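Local coordinates for lectin (Lotus tetragonolobus, PDB 2EIG), which probably binds carbohydrates, L-fucosyl sugars among them, as a calcium- and manganese-containing seed lectin of the legume family, at residues A[12-20]-A[38-46]; A[27-38]-A[208-219]. One frame throughout, in Å; residues are numbered along the deposited sequence.

In the fold
Both contacts belong to the legume lectin beta-sandwich, their centres about 12 Å apart. Interaction 1 pairs strands 14-18 and 39-50 at one margin of the seven-stranded sheet; interaction 2 pairs strands 27-29 and 214-226 in the opposing back sheet, its segment 208-219 starting at the end of strand 199-208 and crossing over. Along the chain the segments alternate: 12-20, 27-38, 38-46, 208-219, with Arg38 shared. The contacts meet within the seven-stranded sheet at Thr39 and Thr208, at the loop residue Thr32, whose N probably donates to Asp19 O, and between the layers where Met30 packs on Ser41. Segment 27-38 returns the chain to the seven-stranded sheet, so together they tie the layers at that end.

Interaction 1: residues A[12-20]-A[38-46]; sequences GSLIFQGDA and RTTSHALYA
Strand 14-18, an outermost strand within this chain of the seven-stranded sheet of the legume lectin beta-sandwich, runs antiparallel to strand 39-45, their axes 4.5 Å apart at closest approach and their directions 165° from each other. Ile15 with Leu44 and Gln17 with His42 are hydrogen-bonded pairs, each closed by two N-H to O bonds; Ile15 N lies 2.8 Å from Leu44 O. A type II' turn from Gln17 to Ala20 follows, with Gly18 at positive phi, and Asp19 N still reaches Thr40 O at 2.9 Å.

One face of the ladder carries Ile15, Gln17, His42 and Leu44. Gln17 CB lies 3.7 Å from His42 CB, and beyond CG the glutamine chain is extended, bringing its amide obliquely past the imidazole with the two planes 28° apart. His42 NE2 is hydrogen-bonded to Gly103 O, and Gln17 also touches Glu92 and Ile93, which places this face against neighbouring loops. At the far end Ile15 CG1 rests 3.7 Å from Ala46 CB. The face bearing Phe16 and Ala43 has a sparser contact, with Phe16 CD1 approaching the alanine methyl obliquely.

Leu14 leans across the non-hydrogen-bonded pair: with CG beside its own backbone N (chi1 -56°), CD2 comes 3.6 Å from Tyr45 CA and meets the tyrosine ring at its edge. Tyr45 in turn stacks on Phe3. Near the turn, Ala20 CB sits 3.7 Å from Ser41 CB, while Asp19 crosses Thr39, its OD1 lying 3.3 Å from Thr39 CB.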
loop_
_atom_site.group_PDB
_atom_site.type_symbol
_atom_site.label_atom_id
_atom_site.label_comp_id
_atom_site.label_asym_id
_atom_site.label_seq_id
_atom_site.Cartn_x
_atom_site.Cartn_y
_atom_site.Cartn_z
ATOM N N GLY A 12 -13.405 23.210 27.300
ATOM C CA GLY A 12 -11.949 23.180 27.349
ATOM C C GLY A 12 -11.230 21.954 26.779
ATOM O O GLY A 12 -10.018 21.848 26.872
ATOM N N SER A 13 -11.968 21.005 26.223
ATOM C CA SER A 13 -11.362 19.828 25.613
ATOM C C SER A 13 -10.751 20.195 24.229
ATOM O O SER A 13 -9.850 19.540 23.781
ATOM C CB SER A 13 -12.395 18.704 25.474
ATOM O OG SER A 13 -13.391 19.066 24.511
ATOM N N LEU A 14 -11.255 21.238 23.576
ATOM C CA LEU A 14 -10.702 21.686 22.279
ATOM C C LEU A 14 -10.035 23.061 22.364
ATOM O O LEU A 14 -10.296 23.837 23.285
ATOM C CB LEU A 14 -11.788 21.705 21.159
ATOM C CG LEU A 14 -12.585 20.438 20.828
ATOM C CD1 LEU A 14 -13.631 20.739 19.687
ATOM C CD2 LEU A 14 -11.681 19.277 20.403
ATOM N N ILE A 15 -9.184 23.339 21.377
ATOM C CA ILE A 15 -8.604 24.644 21.165
ATOM C C ILE A 15 -9.231 25.204 19.893
ATOM O O ILE A 15 -9.270 24.529 18.852
ATOM C CB ILE A 15 -7.063 24.588 20.986
ATOM C CG1 ILE A 15 -6.380 24.034 22.266
ATOM C CG2 ILE A 15 -6.511 25.968 20.577
ATOM C CD1 ILE A 15 -4.915 23.572 22.013
ATOM N N PHE A 16 -9.772 26.407 20.005
ATOM C CA PHE A 16 -10.347 27.082 18.857
ATOM C C PHE A 16 -9.483 28.248 18.470
ATOM O O PHE A 16 -9.053 29.008 19.341
ATOM C CB PHE A 16 -11.735 27.595 19.206
ATOM C CG PHE A 16 -12.622 26.562 19.712
ATOM C CD1 PHE A 16 -13.448 25.872 18.849
ATOM C CD2 PHE A 16 -12.652 26.262 21.080
ATOM C CE1 PHE A 16 -14.276 24.886 19.316
ATOM C CE2 PHE A 16 -13.491 25.280 21.564
ATOM C CZ PHE A 16 -14.316 24.595 20.679
ATOM N N GLN A 17 -9.214 28.368 17.169
ATOM C CA GLN A 17 -8.362 29.418 16.632
ATOM C C GLN A 17 -9.101 30.002 15.469
ATOM O O GLN A 17 -9.876 29.307 14.811
ATOM C CB GLN A 17 -6.993 28.900 16.186
ATOM C CG GLN A 17 -6.362 27.936 17.226
ATOM C CD GLN A 17 -4.914 27.657 16.945
ATOM O OE1 GLN A 17 -4.213 26.971 17.718
ATOM N NE2 GLN A 17 -4.432 28.191 15.833
ATOM N N GLY A 18 -8.901 31.292 15.277
ATOM C CA GLY A 18 -9.576 32.059 14.260
ATOM C C GLY A 18 -11.083 32.036 14.455
ATOM O O GLY A 18 -11.600 32.262 15.570
ATOM N N ASP A 19 -11.772 31.728 13.358
ATOM C CA ASP A 19 -13.241 31.807 13.281
ATOM C C ASP A 19 -13.981 30.567 13.738
ATOM O O ASP A 19 -15.202 30.464 13.568
ATOM C CB ASP A 19 -13.644 32.297 11.879
ATOM C CG ASP A 19 -13.140 33.721 11.640
ATOM O OD1 ASP A 19 -12.252 33.982 10.819
ATOM O OD2 ASP A 19 -13.551 34.581 12.400
ATOM N N ALA A 20 -13.260 29.625 14.353
ATOM C CA ALA A 20 -13.926 28.426 14.846
ATOM C C ALA A 20 -14.616 28.697 16.188
ATOM O O ALA A 20 -13.992 29.230 17.082
ATOM C CB ALA A 20 -12.943 27.271 14.987
ATOM N N ARG A 38 -13.382 36.471 4.367
ATOM C CA ARG A 38 -12.375 35.434 4.490
ATOM C C ARG A 38 -12.308 34.965 5.924
ATOM O O ARG A 38 -12.177 35.757 6.878
ATOM C CB ARG A 38 -10.990 35.958 4.105
ATOM C CG ARG A 38 -10.917 36.468 2.662
ATOM C CD ARG A 38 -9.599 37.105 2.388
ATOM N NE ARG A 38 -9.522 37.511 0.984
ATOM C CZ ARG A 38 -8.529 38.222 0.451
ATOM N NH1 ARG A 38 -7.509 38.620 1.205
ATOM N NH2 ARG A 38 -8.545 38.523 -0.860
ATOM N N THR A 39 -12.394 33.666 6.106
ATOM C CA THR A 39 -12.174 33.159 7.433
ATOM C C THR A 39 -11.148 32.052 7.382
ATOM O O THR A 39 -10.974 31.408 6.384
ATOM C CB THR A 39 -13.479 32.634 8.108
ATOM O OG1 THR A 39 -13.989 31.542 7.328
ATOM C CG2 THR A 39 -14.517 33.766 8.243
ATOM N N THR A 40 -10.475 31.877 8.499
ATOM C CA THR A 40 -9.710 30.687 8.764
ATOM C C THR A 40 -10.085 30.273 10.152
ATOM O O THR A 40 -10.124 31.111 11.038
ATOM C CB THR A 40 -8.206 30.957 8.728
ATOM O OG1 THR A 40 -7.901 31.549 7.463
ATOM C CG2 THR A 40 -7.406 29.644 8.939
ATOM N N SER A 41 -10.306 28.972 10.320
ATOM C CA SER A 41 -10.708 28.358 11.566
ATOM C C SER A 41 -9.939 27.074 11.771
ATOM O O SER A 41 -9.891 26.228 10.865
ATOM C CB SER A 41 -12.192 27.931 11.448
ATOM O OG SER A 41 -12.999 29.067 11.192
ATOM N N HIS A 42 -9.428 26.911 12.986
ATOM C CA HIS A 42 -8.841 25.689 13.484
ATOM C C HIS A 42 -9.624 25.268 14.710
ATOM O O HIS A 42 -10.015 26.099 15.498
ATOM C CB HIS A 42 -7.408 25.958 13.901
ATOM C CG HIS A 42 -6.452 25.884 12.763
ATOM N ND1 HIS A 42 -5.124 25.561 12.929
ATOM C CD2 HIS A 42 -6.663 25.972 11.432
ATOM C CE1 HIS A 42 -4.544 25.515 11.742
ATOM N NE2 HIS A 42 -5.459 25.754 10.817
ATOM N N ALA A 43 -9.873 23.982 14.842
ATOM C CA ALA A 43 -10.470 23.434 16.058
ATOM C C ALA A 43 -9.682 22.161 16.304
ATOM O O ALA A 43 -9.767 21.182 15.525
ATOM C CB ALA A 43 -11.953 23.126 15.862
ATOM N N LEU A 44 -8.875 22.194 17.354
ATOM C CA LEU A 44 -7.950 21.090 17.628
ATOM C C LEU A 44 -8.364 20.408 18.901
ATOM O O LEU A 44 -8.783 21.072 19.858
ATOM C CB LEU A 44 -6.531 21.632 17.811
ATOM C CG LEU A 44 -6.017 22.537 16.670
ATOM C CD1 LEU A 44 -4.564 22.852 16.955
ATOM C CD2 LEU A 44 -6.150 21.870 15.297
ATOM N N TYR A 45 -8.184 19.099 18.961
ATOM C CA TYR A 45 -8.203 18.452 20.243
ATOM C C TYR A 45 -7.124 19.139 21.120
ATOM O O TYR A 45 -6.005 19.394 20.662
ATOM C CB TYR A 45 -7.984 16.949 20.123
ATOM C CG TYR A 45 -8.080 16.225 21.435
ATOM C CD1 TYR A 45 -9.267 16.280 22.209
ATOM C CD2 TYR A 45 -7.007 15.449 21.895
ATOM C CE1 TYR A 45 -9.355 15.600 23.413
ATOM C CE2 TYR A 45 -7.089 14.750 23.116
ATOM C CZ TYR A 45 -8.254 14.853 23.858
ATOM O OH TYR A 45 -8.365 14.175 25.024
ATOM N N ALA A 46 -7.467 19.441 22.376
ATOM C CA ALA A 46 -6.556 20.260 23.184
ATOM C C ALA A 46 -5.379 19.538 23.857
ATOM O O ALA A 46 -4.653 20.150 24.626
ATOM C CB ALA A 46 -7.350 21.080 24.201
#

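Interaction 2: residues A[27-38]-A[208-219]; sequences RLAMPTDPLVNR and TWNPERERHDIY
Leu28 and Ile218 form a hydrogen-bonded antiparallel pair in the back sheet of the legume lectin sandwich, joining strand 27-29 to strand 214-219. On the tightly packed, inward side their side chains run side by side, and Ile218 CD1 touches both Leu28 CD2 and Met30 SD, each at 3.7 Å. Phe204 of the facing sheet borders Met30 and Ile218.

After the Met30 N to His216 O backbone bond, the side chain of His216 also binds. Its ND1 donates to Met30 O in both the carbonyl and the ring plane, modelled at 2.5 Å, a length that is doubtfully short, and NE2 donates to Glu214 OE2. Glu214 is further bound by Ser121 and Arg153, so both ring nitrogens are engaged and the imidazole's rotation is fixed. A cis peptide precedes Pro31, and Pro31 CD meets Thr208 CG2.

The outer face is polar. Arg215, bent at chi3 (57°), grips Asp217 side-on, NE to OD1 and NH2 to OD2, and sends NH1 to Thr32 O at 3.1 Å. Arg27 NH1 approaches the same OD1 from above the carboxylate plane at 2.8 Å, completing a salt-bridge network that probably offsets the two neighbouring arginine charges. The Tyr219 edge, at CE2, points onto one face of the Arg27 guanidinium, offset toward its rim, the planes 78° apart. Farther along, Arg213 NH1 and Asn37 N reach Pro34 O from opposite faces of its plane, tying down the 34-37 bend.

The loose end is the exposed Arg38, whose extended chain lies along Trp209. Its guanidinium stacks flat on the six-membered ring in a cation-pi contact, planes 12° apart and CZ 3.8 Å from the centroid. A water accepts from Arg38 NH2 at 2.7 Å and donates to Asn210 O.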
loop_
_atom_site.group_PDB
_atom_site.type_symbol
_atom_site.label_atom_id
_atom_site.label_comp_id
_atom_site.label_asym_id
_atom_site.label_seq_id
_atom_site.Cartn_x
_atom_site.Cartn_y
_atom_site.Cartn_z
ATOM N N ARG A 27 -22.972 22.514 17.756
ATOM C CA ARG A 27 -22.216 22.169 16.550
ATOM C C ARG A 27 -20.912 22.960 16.455
ATOM O O ARG A 27 -20.781 24.021 17.056
ATOM C CB ARG A 27 -23.106 22.138 15.286
ATOM C CG ARG A 27 -23.272 23.387 14.494
ATOM C CD ARG A 27 -24.653 23.293 13.794
ATOM N NE ARG A 27 -24.660 23.718 12.383
ATOM C CZ ARG A 27 -25.658 23.480 11.515
ATOM N NH1 ARG A 27 -25.565 23.896 10.243
ATOM N NH2 ARG A 27 -26.754 22.820 11.911
ATOM N N LEU A 28 -19.918 22.391 15.783
ATOM C CA LEU A 28 -18.655 23.055 15.615
ATOM C C LEU A 28 -18.641 23.811 14.279
ATOM O O LEU A 28 -18.618 23.204 13.207
ATOM C CB LEU A 28 -17.501 22.041 15.727
ATOM C CG LEU A 28 -16.114 22.594 15.328
ATOM C CD1 LEU A 28 -15.706 23.894 16.091
ATOM C CD2 LEU A 28 -15.108 21.458 15.548
ATOM N N ALA A 29 -18.678 25.141 14.352
ATOM C CA ALA A 29 -18.820 25.942 13.147
ATOM C C ALA A 29 -17.477 26.538 12.723
ATOM O O ALA A 29 -16.765 27.157 13.516
ATOM C CB ALA A 29 -19.820 26.992 13.320
ATOM N N MET A 30 -17.156 26.338 11.452
ATOM C CA MET A 30 -15.834 26.709 10.962
ATOM C C MET A 30 -16.067 27.205 9.540
ATOM O O MET A 30 -15.929 26.445 8.603
ATOM C CB MET A 30 -14.919 25.464 10.938
ATOM C CG MET A 30 -14.690 24.839 12.324
ATOM S SD MET A 30 -13.646 23.419 12.173
ATOM C CE MET A 30 -12.034 24.226 11.909
ATOM N N PRO A 31 -16.406 28.479 9.389
ATOM C CA PRO A 31 -16.432 29.458 10.493
ATOM C C PRO A 31 -17.805 29.635 11.131
ATOM O O PRO A 31 -18.839 29.209 10.600
ATOM C CB PRO A 31 -16.079 30.772 9.784
ATOM C CG PRO A 31 -16.818 30.646 8.472
ATOM C CD PRO A 31 -16.805 29.107 8.115
ATOM N N THR A 32 -17.793 30.272 12.293
ATOM C CA THR A 32 -19.014 30.620 12.955
ATOM C C THR A 32 -19.898 31.533 12.049
ATOM O O THR A 32 -21.108 31.344 11.966
ATOM C CB THR A 32 -18.701 31.354 14.236
ATOM O OG1 THR A 32 -19.939 31.661 14.874
ATOM C CG2 THR A 32 -17.927 32.623 13.964
ATOM N N ASP A 33 -19.269 32.482 11.362
ATOM C CA ASP A 33 -20.003 33.359 10.477
ATOM C C ASP A 33 -19.309 33.554 9.101
ATOM O O ASP A 33 -18.370 34.311 8.973
ATOM C CB ASP A 33 -20.245 34.713 11.178
ATOM C CG ASP A 33 -21.106 35.658 10.330
ATOM O OD1 ASP A 33 -21.139 36.877 10.620
ATOM O OD2 ASP A 33 -21.718 35.162 9.365
ATOM N N PRO A 34 -19.805 32.881 8.064
ATOM C CA PRO A 34 -19.171 33.047 6.765
ATOM C C PRO A 34 -19.415 34.446 6.130
ATOM O O PRO A 34 -18.608 34.869 5.308
ATOM C CB PRO A 34 -19.738 31.906 5.935
ATOM C CG PRO A 34 -20.644 31.165 6.776
ATOM C CD PRO A 34 -20.935 31.943 8.025
ATOM N N LEU A 35 -20.459 35.164 6.577
ATOM C CA LEU A 35 -20.836 36.489 6.032
ATOM C C LEU A 35 -19.739 37.512 6.159
ATOM O O LEU A 35 -19.661 38.471 5.387
ATOM C CB LEU A 35 -22.105 37.020 6.716
ATOM C CG LEU A 35 -23.310 36.099 6.612
ATOM C CD1 LEU A 35 -24.529 36.632 7.485
ATOM C CD2 LEU A 35 -23.668 35.808 5.117
ATOM N N VAL A 36 -18.901 37.285 7.157
ATOM C CA VAL A 36 -17.754 38.079 7.473
ATOM C C VAL A 36 -16.835 38.370 6.270
ATOM O O VAL A 36 -16.305 39.464 6.144
ATOM C CB VAL A 36 -17.043 37.400 8.670
ATOM C CG1 VAL A 36 -15.560 37.167 8.464
ATOM C CG2 VAL A 36 -17.369 38.187 9.956
ATOM N N ASN A 37 -16.716 37.388 5.390
ATOM C CA ASN A 37 -15.726 37.355 4.301
ATOM C C ASN A 37 -14.683 36.219 4.507
ATOM O O ASN A 37 -15.108 35.097 4.768
ATOM C CB ASN A 37 -15.264 38.783 3.827
ATOM C CG ASN A 37 -13.798 39.146 4.156
ATOM O OD1 ASN A 37 -12.988 39.411 3.242
ATOM N ND2 ASN A 37 -13.483 39.266 5.467
ATOM N N ARG A 38 -13.382 36.471 4.367
ATOM C CA ARG A 38 -12.375 35.434 4.490
ATOM C C ARG A 38 -12.308 34.965 5.924
ATOM O O ARG A 38 -12.177 35.757 6.878
ATOM C CB ARG A 38 -10.990 35.958 4.105
ATOM C CG ARG A 38 -10.917 36.468 2.662
ATOM C CD ARG A 38 -9.599 37.105 2.388
ATOM N NE ARG A 38 -9.522 37.511 0.984
ATOM C CZ ARG A 38 -8.529 38.222 0.451
ATOM N NH1 ARG A 38 -7.509 38.620 1.205
ATOM N NH2 ARG A 38 -8.545 38.523 -0.860
ATOM N N THR A 208 -12.697 30.116 4.217
ATOM C CA THR A 208 -13.651 30.644 3.254
ATOM C C THR A 208 -12.922 31.866 2.690
ATOM O O THR A 208 -11.913 32.319 3.212
ATOM C CB THR A 208 -14.966 31.069 3.914
ATOM O OG1 THR A 208 -14.679 32.047 4.916
ATOM C CG2 THR A 208 -15.708 29.855 4.560
ATOM N N TRP A 209 -13.446 32.377 1.606
ATOM C CA TRP A 209 -12.743 33.384 0.860
ATOM C C TRP A 209 -13.685 34.609 0.757
ATOM O O TRP A 209 -14.487 34.880 1.669
ATOM C CB TRP A 209 -12.316 32.798 -0.499
ATOM C CG TRP A 209 -11.364 33.619 -1.266
ATOM C CD1 TRP A 209 -11.546 34.122 -2.523
ATOM C CD2 TRP A 209 -10.076 34.070 -0.835
ATOM N NE1 TRP A 209 -10.468 34.865 -2.892
ATOM C CE2 TRP A 209 -9.541 34.848 -1.881
ATOM C CE3 TRP A 209 -9.310 33.871 0.328
ATOM C CZ2 TRP A 209 -8.248 35.417 -1.822
ATOM C CZ3 TRP A 209 -8.051 34.491 0.420
ATOM C CH2 TRP A 209 -7.530 35.240 -0.660
ATOM N N ASN A 210 -13.572 35.351 -0.334
ATOM C CA ASN A 210 -14.425 36.492 -0.555
ATOM C C ASN A 210 -14.267 36.790 -2.030
ATOM O O ASN A 210 -13.165 37.131 -2.449
ATOM C CB ASN A 210 -13.976 37.680 0.312
ATOM C CG ASN A 210 -14.962 38.841 0.289
ATOM O OD1 ASN A 210 -14.920 39.720 1.164
ATOM N ND2 ASN A 210 -15.862 38.849 -0.695
ATOM N N PRO A 211 -15.354 36.655 -2.820
ATOM C CA PRO A 211 -16.750 36.291 -2.416
ATOM C C PRO A 211 -17.046 34.849 -1.992
ATOM O O PRO A 211 -18.078 34.612 -1.391
ATOM C CB PRO A 211 -17.546 36.548 -3.695
ATOM C CG PRO A 211 -16.520 36.336 -4.824
ATOM C CD PRO A 211 -15.262 36.939 -4.266
ATOM N N GLU A 212 -16.197 33.888 -2.361
ATOM C CA GLU A 212 -16.546 32.475 -2.282
ATOM C C GLU A 212 -16.543 32.066 -0.804
ATOM O O GLU A 212 -15.675 32.452 -0.064
ATOM C CB GLU A 212 -15.523 31.616 -3.049
ATOM C CG GLU A 212 -15.559 31.620 -4.594
ATOM C CD GLU A 212 -14.709 32.672 -5.191
ATOM O OE1 GLU A 212 -14.323 33.623 -4.489
ATOM O OE2 GLU A 212 -14.409 32.542 -6.390
ATOM N N ARG A 213 -17.488 31.250 -0.387
ATOM C CA ARG A 213 -17.588 30.913 1.034
ATOM C C ARG A 213 -18.653 29.880 1.204
ATOM O O ARG A 213 -19.466 29.652 0.317
ATOM C CB ARG A 213 -17.925 32.139 1.862
ATOM C CG ARG A 213 -19.358 32.667 1.593
ATOM C CD ARG A 213 -19.464 33.996 2.231
ATOM N NE ARG A 213 -19.014 35.028 1.303
ATOM C CZ ARG A 213 -18.746 36.276 1.669
ATOM N NH1 ARG A 213 -18.816 36.585 2.956
ATOM N NH2 ARG A 213 -18.384 37.193 0.761
ATOM N N GLU A 214 -18.624 29.227 2.347
ATOM C CA GLU A 214 -19.638 28.264 2.712
ATOM C C GLU A 214 -19.529 28.042 4.236
ATOM O O GLU A 214 -18.524 28.412 4.847
ATOM C CB GLU A 214 -19.445 26.939 1.956
ATOM C CG GLU A 214 -18.118 26.316 2.267
ATOM C CD GLU A 214 -17.777 25.093 1.449
ATOM O OE1 GLU A 214 -18.687 24.485 0.808
ATOM O OE2 GLU A 214 -16.567 24.728 1.493
ATOM N N ARG A 215 -20.558 27.455 4.835
ATOM C CA ARG A 215 -20.442 26.949 6.193
ATOM C C ARG A 215 -19.708 25.592 6.133
ATOM O O ARG A 215 -19.835 24.858 5.129
ATOM C CB ARG A 215 -21.835 26.758 6.808
ATOM C CG ARG A 215 -22.722 28.059 6.924
ATOM C CD ARG A 215 -23.861 27.919 7.945
ATOM N NE ARG A 215 -23.323 27.565 9.265
ATOM C CZ ARG A 215 -22.791 28.419 10.135
ATOM N NH1 ARG A 215 -22.762 29.725 9.891
ATOM N NH2 ARG A 215 -22.302 27.945 11.282
ATOM N N HIS A 216 -18.957 25.273 7.191
ATOM C CA HIS A 216 -18.496 23.907 7.487
ATOM C C HIS A 216 -18.828 23.677 8.928
ATOM O O HIS A 216 -18.213 24.242 9.798
ATOM C CB HIS A 216 -16.988 23.738 7.293
ATOM C CG HIS A 216 -16.462 24.461 6.101
ATOM N ND1 HIS A 216 -15.950 25.732 6.191
ATOM C CD2 HIS A 216 -16.418 24.130 4.783
ATOM C CE1 HIS A 216 -15.570 26.145 4.990
ATOM N NE2 HIS A 216 -15.815 25.188 4.124
ATOM N N ASP A 217 -19.857 22.879 9.158
ATOM C CA ASP A 217 -20.383 22.685 10.491
ATOM C C ASP A 217 -20.264 21.239 10.726
ATOM O O ASP A 217 -20.786 20.410 9.955
ATOM C CB ASP A 217 -21.854 23.058 10.560
ATOM C CG ASP A 217 -22.083 24.488 10.252
ATOM O OD1 ASP A 217 -23.017 24.762 9.470
ATOM O OD2 ASP A 217 -21.321 25.337 10.777
ATOM N N ILE A 218 -19.576 20.970 11.817
ATOM C CA ILE A 218 -19.257 19.645 12.265
ATOM C C ILE A 218 -20.163 19.363 13.431
ATOM O O ILE A 218 -20.241 20.153 14.377
ATOM C CB ILE A 218 -17.777 19.585 12.729
ATOM C CG1 ILE A 218 -16.839 20.049 11.595
ATOM C CG2 ILE A 218 -17.402 18.154 13.186
ATOM C CD1 ILE A 218 -15.387 20.212 12.057
ATOM N N TYR A 219 -20.780 18.188 13.386
ATOM C CA TYR A 219 -21.794 17.810 14.328
ATOM C C TYR A 219 -21.314 16.887 15.432
ATOM O O TYR A 219 -21.906 16.847 16.514
ATOM C CB TYR A 219 -22.922 17.137 13.588
ATOM C CG TYR A 219 -23.460 18.018 12.497
ATOM C CD1 TYR A 219 -23.584 17.544 11.225
ATOM C CD2 TYR A 219 -23.810 19.365 12.762
ATOM C CE1 TYR A 219 -24.065 18.353 10.205
ATOM C CE2 TYR A 219 -24.283 20.196 11.754
ATOM C CZ TYR A 219 -24.412 19.679 10.484
ATOM O OH TYR A 219 -24.902 20.466 9.489
HETATM O O HOH W 1 -19.617 27.104 9.291
HETATM O O HOH W 2 -10.956 38.839 -2.006
#